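Local structure of beta-galactosidase/beta-glucuronidase (Faecalibacterium prausnitzii L2-6, 6MVF) at residues A[336-341]-A[383-388]; A[352-357]-A[389-394]. The protein binds flavin mononucleotide and acts as a beta-glucuronidase of glycoside hydrolase family 2, probably cleaving glucuronic acid from beta-linked conjugates. One frame throughout, in Å; residues are numbered along the deposited sequence.

Contact 1 of 2, residues A[336-341]-A[383-388]; sequences HYQHSQ and IQNYNH. With FMN (flavin mononucleotide), chain G.
The carboxamide of Q341 works at both ends, accepting a hydrogen bond from H388 and donating one to N385. Its OE1 accepts from H388 NE2 at 2.7 Å; the oxygen lies in the imidazole plane at the ring edge, and H388 NE2 lies in the Q341 carbonyl plane, on a lone pair of OE1, though the N-H meets it at a bent angle. Its NE2 donates to N385 OD1 at 2.9 Å in a nearly straight bond (170°), although NE2 lies above the N385 carbonyl plane and not on a lone pair. A bend at chi2 (-46°) brings the Q341 amide to this position. Replacing Q341 by an alanine would probably leave H388 NE2 and N385 OD1 without these partners, the imidazole then being held by D348 on its other nitrogen. Within the TIM barrel domain, the contact ties the loop after strand 331-334 and the start of helix 341-350 to the C-terminal part of helix 368-385 and the type I turn N385-H388. Q338, extended with CG anti to the backbone N (chi1 172°), supplies the second tie: its NE2 donates to Q384 OE1 at 2.8 Å, the two amide planes standing almost perpendicular. Q384 NE2 is hydrogen-bonded to the backbone carbonyls of Y178 and I118. N385 ND2 packs 3.6 Å from Q338 CD, while its hydrogen bond goes back to L381 O. This C-terminal part also borders the flavin: I383 CG1 lies 3.6 Å from FMN C7, and the methyl C7M comes within 3.7 Å of Y386 CG.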
loop_
_atom_site.group_PDB
_atom_site.type_symbol
_atom_site.label_atom_id
_atom_site.label_comp_id
_atom_site.label_asym_id
_atom_site.label_seq_id
_atom_site.Cartn_x
_atom_site.Cartn_y
_atom_site.Cartn_z
ATOM N N HIS A 336 27.150 19.471 10.387
ATOM C CA HIS A 336 27.962 19.973 11.510
ATOM C C HIS A 336 27.028 20.323 12.656
ATOM O O HIS A 336 27.232 21.315 13.347
ATOM C CB HIS A 336 28.750 21.246 11.156
ATOM C CG HIS A 336 29.958 21.035 10.293
ATOM N ND1 HIS A 336 31.077 20.349 10.720
ATOM C CD2 HIS A 336 30.245 21.478 9.043
ATOM C CE1 HIS A 336 31.988 20.353 9.762
ATOM N NE2 HIS A 336 31.508 21.031 8.733
ATOM N N TYR A 337 25.987 19.527 12.843
ATOM C CA TYR A 337 24.871 19.913 13.699
ATOM C C TYR A 337 24.060 18.653 13.958
ATOM O O TYR A 337 24.397 17.568 13.475
ATOM C CB TYR A 337 24.039 21.013 13.037
ATOM C CG TYR A 337 23.944 20.790 11.551
ATOM C CD1 TYR A 337 23.095 19.809 11.029
ATOM C CD2 TYR A 337 24.720 21.525 10.671
ATOM C CE1 TYR A 337 23.015 19.586 9.661
ATOM C CE2 TYR A 337 24.656 21.304 9.296
ATOM C CZ TYR A 337 23.802 20.336 8.792
ATOM O OH TYR A 337 23.731 20.111 7.427
ATOM N N GLN A 338 23.001 18.796 14.737
ATOM C CA GLN A 338 22.092 17.681 14.958
ATOM C C GLN A 338 21.266 17.443 13.695
ATOM O O GLN A 338 20.780 18.392 13.072
ATOM C CB GLN A 338 21.200 17.977 16.158
ATOM C CG GLN A 338 20.088 17.005 16.374
ATOM C CD GLN A 338 19.427 17.230 17.712
ATOM O OE1 GLN A 338 20.060 17.706 18.656
ATOM N NE2 GLN A 338 18.148 16.903 17.802
ATOM N N HIS A 339 21.160 16.183 13.277
ATOM C CA HIS A 339 20.391 15.874 12.082
ATOM C C HIS A 339 18.950 15.474 12.444
ATOM O O HIS A 339 18.505 15.572 13.594
ATOM C CB HIS A 339 21.101 14.794 11.265
ATOM C CG HIS A 339 22.169 15.325 10.357
ATOM N ND1 HIS A 339 22.121 15.183 8.987
ATOM C CD2 HIS A 339 23.311 16.003 10.623
ATOM C CE1 HIS A 339 23.188 15.746 8.450
ATOM N NE2 HIS A 339 23.924 16.252 9.420
ATOM N N SER A 340 18.197 15.055 11.428
ATOM C CA SER A 340 16.814 14.648 11.634
ATOM C C SER A 340 16.736 13.318 12.376
ATOM O O SER A 340 17.535 12.404 12.146
ATOM C CB SER A 340 16.117 14.517 10.288
ATOM O OG SER A 340 14.901 13.803 10.413
ATOM N N GLN A 341 15.744 13.192 13.254
ATOM C CA GLN A 341 15.467 11.878 13.814
ATOM C C GLN A 341 15.332 10.836 12.710
ATOM O O GLN A 341 15.827 9.712 12.844
ATOM C CB GLN A 341 14.225 11.927 14.693
ATOM C CG GLN A 341 14.473 12.601 16.055
ATOM C CD GLN A 341 15.749 12.110 16.708
ATOM O OE1 GLN A 341 15.883 10.922 17.016
ATOM N NE2 GLN A 341 16.718 13.019 16.885
ATOM N N ILE A 383 20.599 14.312 24.868
ATOM C CA ILE A 383 19.376 13.818 25.485
ATOM C C ILE A 383 18.377 13.373 24.429
ATOM O O ILE A 383 17.671 12.379 24.607
ATOM C CB ILE A 383 18.799 14.892 26.428
ATOM C CG1 ILE A 383 19.500 14.780 27.773
ATOM C CG2 ILE A 383 17.278 14.733 26.622
ATOM C CD1 ILE A 383 19.727 16.092 28.418
ATOM N N GLN A 384 18.316 14.079 23.306
ATOM C CA GLN A 384 17.375 13.704 22.261
ATOM C C GLN A 384 17.851 12.506 21.458
ATOM O O GLN A 384 17.022 11.788 20.892
ATOM C CB GLN A 384 17.111 14.898 21.342
ATOM C CG GLN A 384 16.481 16.041 22.093
ATOM C CD GLN A 384 16.300 17.301 21.273
ATOM O OE1 GLN A 384 16.525 17.329 20.058
ATOM N NE2 GLN A 384 15.866 18.359 21.944
ATOM N N ASN A 385 19.156 12.237 21.442
ATOM C CA ASN A 385 19.682 11.155 20.626
ATOM C C ASN A 385 20.304 10.052 21.450
ATOM O O ASN A 385 20.977 9.176 20.889
ATOM C CB ASN A 385 20.686 11.700 19.610
ATOM C CG ASN A 385 20.048 12.694 18.681
ATOM O OD1 ASN A 385 19.379 12.305 17.721
ATOM N ND2 ASN A 385 20.187 13.985 18.986
ATOM N N TYR A 386 20.066 10.049 22.762
ATOM C CA TYR A 386 20.742 9.094 23.633
ATOM C C TYR A 386 20.436 7.638 23.276
ATOM O O TYR A 386 21.284 6.767 23.485
ATOM C CB TYR A 386 20.371 9.362 25.089
ATOM C CG TYR A 386 21.121 8.465 26.048
ATOM C CD1 TYR A 386 20.563 7.273 26.499
ATOM C CD2 TYR A 386 22.399 8.800 26.483
ATOM C CE1 TYR A 386 21.257 6.448 27.371
ATOM C CE2 TYR A 386 23.096 7.989 27.348
ATOM C CZ TYR A 386 22.525 6.816 27.796
ATOM O OH TYR A 386 23.226 6.007 28.665
ATOM N N ASN A 387 19.244 7.339 22.745
ATOM C CA ASN A 387 18.889 5.936 22.558
ATOM C C ASN A 387 19.331 5.342 21.222
ATOM O O ASN A 387 19.216 4.124 21.052
ATOM C CB ASN A 387 17.390 5.757 22.741
ATOM C CG ASN A 387 16.944 6.147 24.133
ATOM O OD1 ASN A 387 17.696 5.980 25.112
ATOM N ND2 ASN A 387 15.724 6.700 24.235
ATOM N N HIS A 388 19.868 6.143 20.299
ATOM C CA HIS A 388 20.273 5.646 18.990
ATOM C C HIS A 388 21.515 4.767 19.071
ATOM O O HIS A 388 22.587 5.269 19.435
ATOM C CB HIS A 388 20.557 6.810 18.071
ATOM C CG HIS A 388 19.360 7.648 17.767
ATOM N ND1 HIS A 388 18.320 7.201 16.977
ATOM C CD2 HIS A 388 19.051 8.918 18.118
ATOM C CE1 HIS A 388 17.421 8.160 16.856
ATOM N NE2 HIS A 388 17.834 9.209 17.550
HETATM N N1 FMN G . 15.185 14.392 33.599
HETATM C C2 FMN G . 13.888 14.630 33.388
HETATM O O2 FMN G . 13.190 15.176 34.245
HETATM N N3 FMN G . 13.280 14.323 32.264
HETATM C C4 FMN G . 13.882 13.745 31.271
HETATM O O4 FMN G . 13.309 13.463 30.230
HETATM C C4A FMN G . 15.262 13.444 31.431
HETATM N N5 FMN G . 15.873 12.877 30.430
HETATM C C5A FMN G . 17.152 12.573 30.506
HETATM C C6 FMN G . 17.760 11.970 29.435
HETATM C C7 FMN G . 19.067 11.641 29.494
HETATM C C7M FMN G . 19.714 10.995 28.332
HETATM C C8 FMN G . 19.831 11.954 30.694
HETATM C C8M FMN G . 21.278 11.613 30.759
HETATM C C9 FMN G . 19.215 12.557 31.768
HETATM C C9A FMN G . 17.892 12.875 31.725
HETATM N N10 FMN G . 17.276 13.511 32.791
HETATM C C10 FMN G . 15.919 13.806 32.670
HETATM C "C1'" FMN G . 18.092 13.738 33.976
HETATM C "C2'" FMN G . 18.444 15.116 34.481
HETATM O "O2'" FMN G . 19.612 15.396 33.752
HETATM C "C3'" FMN G . 18.858 15.131 35.936
HETATM O "O3'" FMN G . 18.380 13.967 36.573
HETATM C "C4'" FMN G . 18.291 16.279 36.740
HETATM O "O4'" FMN G . 16.933 16.407 36.347
HETATM C "C5'" FMN G . 19.052 17.597 36.590
HETATM O "O5'" FMN G . 18.445 18.440 35.627
HETATM P P FMN G . 19.152 19.706 34.988
HETATM O O1P FMN G . 18.005 20.601 34.739
HETATM O O2P FMN G . 20.135 20.168 36.023
HETATM O O3P FMN G . 19.867 19.309 33.741
#

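Contact 2 of 2, residues A[352-357]-A[389-394]; sequences FAVWAE and PSILFW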
loop_
_atom_site.group_PDB
_atom_site.type_symbol
_atom_site.label_atom_id
_atom_site.label_comp_id
_atom_site.label_asym_id
_atom_site.label_seq_id
_atom_site.Cartn_x
_atom_site.Cartn_y
_atom_site.Cartn_z
ATOM N N PHE A 352 25.165 2.060 10.419
ATOM C CA PHE A 352 26.347 2.895 10.246
ATOM C C PHE A 352 26.810 3.358 11.616
ATOM O O PHE A 352 25.983 3.710 12.463
ATOM C CB PHE A 352 26.098 4.168 9.413
ATOM C CG PHE A 352 25.628 3.920 8.030
ATOM C CD1 PHE A 352 26.513 3.520 7.042
ATOM C CD2 PHE A 352 24.310 4.153 7.688
ATOM C CE1 PHE A 352 26.082 3.314 5.730
ATOM C CE2 PHE A 352 23.871 3.957 6.380
ATOM C CZ PHE A 352 24.756 3.533 5.399
ATOM N N ALA A 353 28.129 3.409 11.806
ATOM C CA ALA A 353 28.718 4.071 12.966
ATOM C C ALA A 353 28.624 5.584 12.776
ATOM O O ALA A 353 29.199 6.116 11.825
ATOM C CB ALA A 353 30.175 3.620 13.129
ATOM N N VAL A 354 27.904 6.284 13.657
ATOM C CA VAL A 354 27.593 7.703 13.467
ATOM C C VAL A 354 28.403 8.570 14.427
ATOM O O VAL A 354 28.468 8.295 15.632
ATOM C CB VAL A 354 26.096 7.990 13.649
ATOM C CG1 VAL A 354 25.849 9.507 13.689
ATOM C CG2 VAL A 354 25.294 7.334 12.541
ATOM N N TRP A 355 29.003 9.630 13.882
ATOM C CA TRP A 355 29.603 10.728 14.633
ATOM C C TRP A 355 28.604 11.895 14.592
ATOM O O TRP A 355 28.328 12.451 13.522
ATOM C CB TRP A 355 30.980 11.060 14.036
ATOM C CG TRP A 355 31.630 12.455 14.270
ATOM C CD1 TRP A 355 31.009 13.654 14.543
ATOM C CD2 TRP A 355 33.036 12.757 14.205
ATOM N NE1 TRP A 355 31.932 14.661 14.658
ATOM C CE2 TRP A 355 33.183 14.146 14.454
ATOM C CE3 TRP A 355 34.189 11.990 13.953
ATOM C CZ2 TRP A 355 34.434 14.784 14.471
ATOM C CZ3 TRP A 355 35.433 12.626 13.964
ATOM C CH2 TRP A 355 35.540 14.009 14.230
ATOM N N ALA A 356 28.035 12.239 15.748
ATOM C CA ALA A 356 27.110 13.360 15.867
ATOM C C ALA A 356 27.792 14.530 16.572
ATOM O O ALA A 356 28.586 14.324 17.497
ATOM C CB ALA A 356 25.842 12.957 16.626
ATOM N N GLU A 357 27.476 15.759 16.143
ATOM C CA GLU A 357 28.154 16.933 16.683
ATOM C C GLU A 357 27.219 18.140 16.740
ATOM O O GLU A 357 26.135 18.158 16.146
ATOM C CB GLU A 357 29.408 17.268 15.868
ATOM C CG GLU A 357 29.133 17.814 14.505
ATOM C CD GLU A 357 30.412 18.150 13.733
ATOM O OE1 GLU A 357 31.473 17.562 14.032
ATOM O OE2 GLU A 357 30.368 19.014 12.829
ATOM N N PRO A 389 21.440 3.470 18.727
ATOM C CA PRO A 389 22.663 2.645 18.772
ATOM C C PRO A 389 23.683 3.038 17.716
ATOM O O PRO A 389 24.876 2.747 17.891
ATOM C CB PRO A 389 22.144 1.216 18.555
ATOM C CG PRO A 389 20.847 1.376 17.821
ATOM C CD PRO A 389 20.256 2.679 18.326
ATOM N N SER A 390 23.258 3.711 16.642
ATOM C CA SER A 390 24.199 4.050 15.582
ATOM C C SER A 390 25.183 5.125 16.037
ATOM O O SER A 390 26.291 5.212 15.503
ATOM C CB SER A 390 23.448 4.496 14.316
ATOM O OG SER A 390 22.785 5.749 14.508
ATOM N N ILE A 391 24.807 5.951 17.005
ATOM C CA ILE A 391 25.684 7.035 17.441
ATOM C C ILE A 391 26.754 6.459 18.360
ATOM O O ILE A 391 26.447 5.934 19.435
ATOM C CB ILE A 391 24.892 8.160 18.133
ATOM C CG1 ILE A 391 23.861 8.738 17.154
ATOM C CG2 ILE A 391 25.850 9.242 18.659
ATOM C CD1 ILE A 391 23.041 9.902 17.677
ATOM N N LEU A 392 28.012 6.543 17.932
ATOM C CA LEU A 392 29.128 6.066 18.746
ATOM C C LEU A 392 30.022 7.183 19.282
ATOM O O LEU A 392 30.630 7.017 20.340
ATOM C CB LEU A 392 29.983 5.070 17.952
ATOM C CG LEU A 392 29.282 3.913 17.233
ATOM C CD1 LEU A 392 30.322 2.907 16.804
ATOM C CD2 LEU A 392 28.217 3.259 18.099
ATOM N N PHE A 393 30.068 8.332 18.613
ATOM C CA PHE A 393 30.943 9.429 18.977
ATOM C C PHE A 393 30.172 10.745 19.018
ATOM O O PHE A 393 29.405 11.055 18.100
ATOM C CB PHE A 393 32.089 9.516 17.977
ATOM C CG PHE A 393 32.674 8.184 17.611
ATOM C CD1 PHE A 393 33.744 7.656 18.329
ATOM C CD2 PHE A 393 32.179 7.468 16.533
ATOM C CE1 PHE A 393 34.305 6.420 17.991
ATOM C CE2 PHE A 393 32.717 6.244 16.187
ATOM C CZ PHE A 393 33.794 5.714 16.919
ATOM N N TRP A 394 30.364 11.503 20.089
ATOM C CA TRP A 394 29.900 12.880 20.182
ATOM C C TRP A 394 31.070 13.793 19.842
ATOM O O TRP A 394 32.140 13.677 20.443
ATOM C CB TRP A 394 29.380 13.218 21.587
ATOM C CG TRP A 394 28.255 12.374 22.156
ATOM C CD1 TRP A 394 28.290 11.627 23.312
ATOM C CD2 TRP A 394 26.926 12.223 21.627
ATOM N NE1 TRP A 394 27.082 11.016 23.523
ATOM C CE2 TRP A 394 26.221 11.360 22.510
ATOM C CE3 TRP A 394 26.268 12.723 20.496
ATOM C CZ2 TRP A 394 24.876 10.978 22.292
ATOM C CZ3 TRP A 394 24.924 12.346 20.272
ATOM C CH2 TRP A 394 24.246 11.478 21.175
#
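V354 N donates to S390 O at 2.7 Å, the first of the backbone bonds that pair strand 353-357 in parallel with strand 391-394. These are neighbouring strands of the TIM barrel, joined through helix 368-385 as a beta-alpha-beta crossover; their segment axes approach to 4.7 Å at an angle of 31°. The pairing carries a beta bulge: V354 pairs with I391, but W355 pairs with F393, so L392 is the extra residue. V354 O therefore faces two amides, with a good bond from L392 N at 2.9 Å and a weak one from F393 N at 3.4 Å. Past the bulge, A356 N reaches F393 O at 3.0 Å, nearly in line with the carbonyl.

Side chains of V354, I391, A356 and W394 lie on one face of the sheet. V354 turns CG1 anti to the backbone N (chi1 170°), bringing it into contact with I391 CG1, the two side chains crossing at a slant, while CG2 rests against S390 OG. The methyl of A356 packs 3.8 Å from W394 CZ3, and I391 CG2 sits over one face of that indole, offset toward its rim. Further out, this layer is covered by C347 and Y344 of helix 341-350 and by M378, L381 and I382 of helix 368-385. D348 bonds S390 OG, and D424 bonds W394 NE1. W355 and F393 occupy the other face, toward the barrel interior: W355 touches T430 and A432, and the F393 ring meets that of W528. E357, salt-bridged to R333, also meets the W355 indole: its OE1, approached on the anti side but out of the carboxylate plane, takes the hydrogen bond from W355 NE1 at 3.0 Å.

How the contacts relate
Both contacts are buried in the TIM barrel domain and share the crossover unit, contact 2 pairing its two strands and contact 1 fastening the C-terminal part of its helix 368-385. Their chemistry differs accordingly. Contact 2, the larger at 438 Å² against 222 Å², combines backbone ladder bonds with apolar packing; contact 1 uses side-chain amides and an imidazole, with no backbone bond between its segments, and borders the flavin. They meet directly: N385 CB packs 3.5 Å from I391 CD1, and H336 ND1 probably bonds E357 OE2 at 2.6 Å. D348 bridges the two contacts.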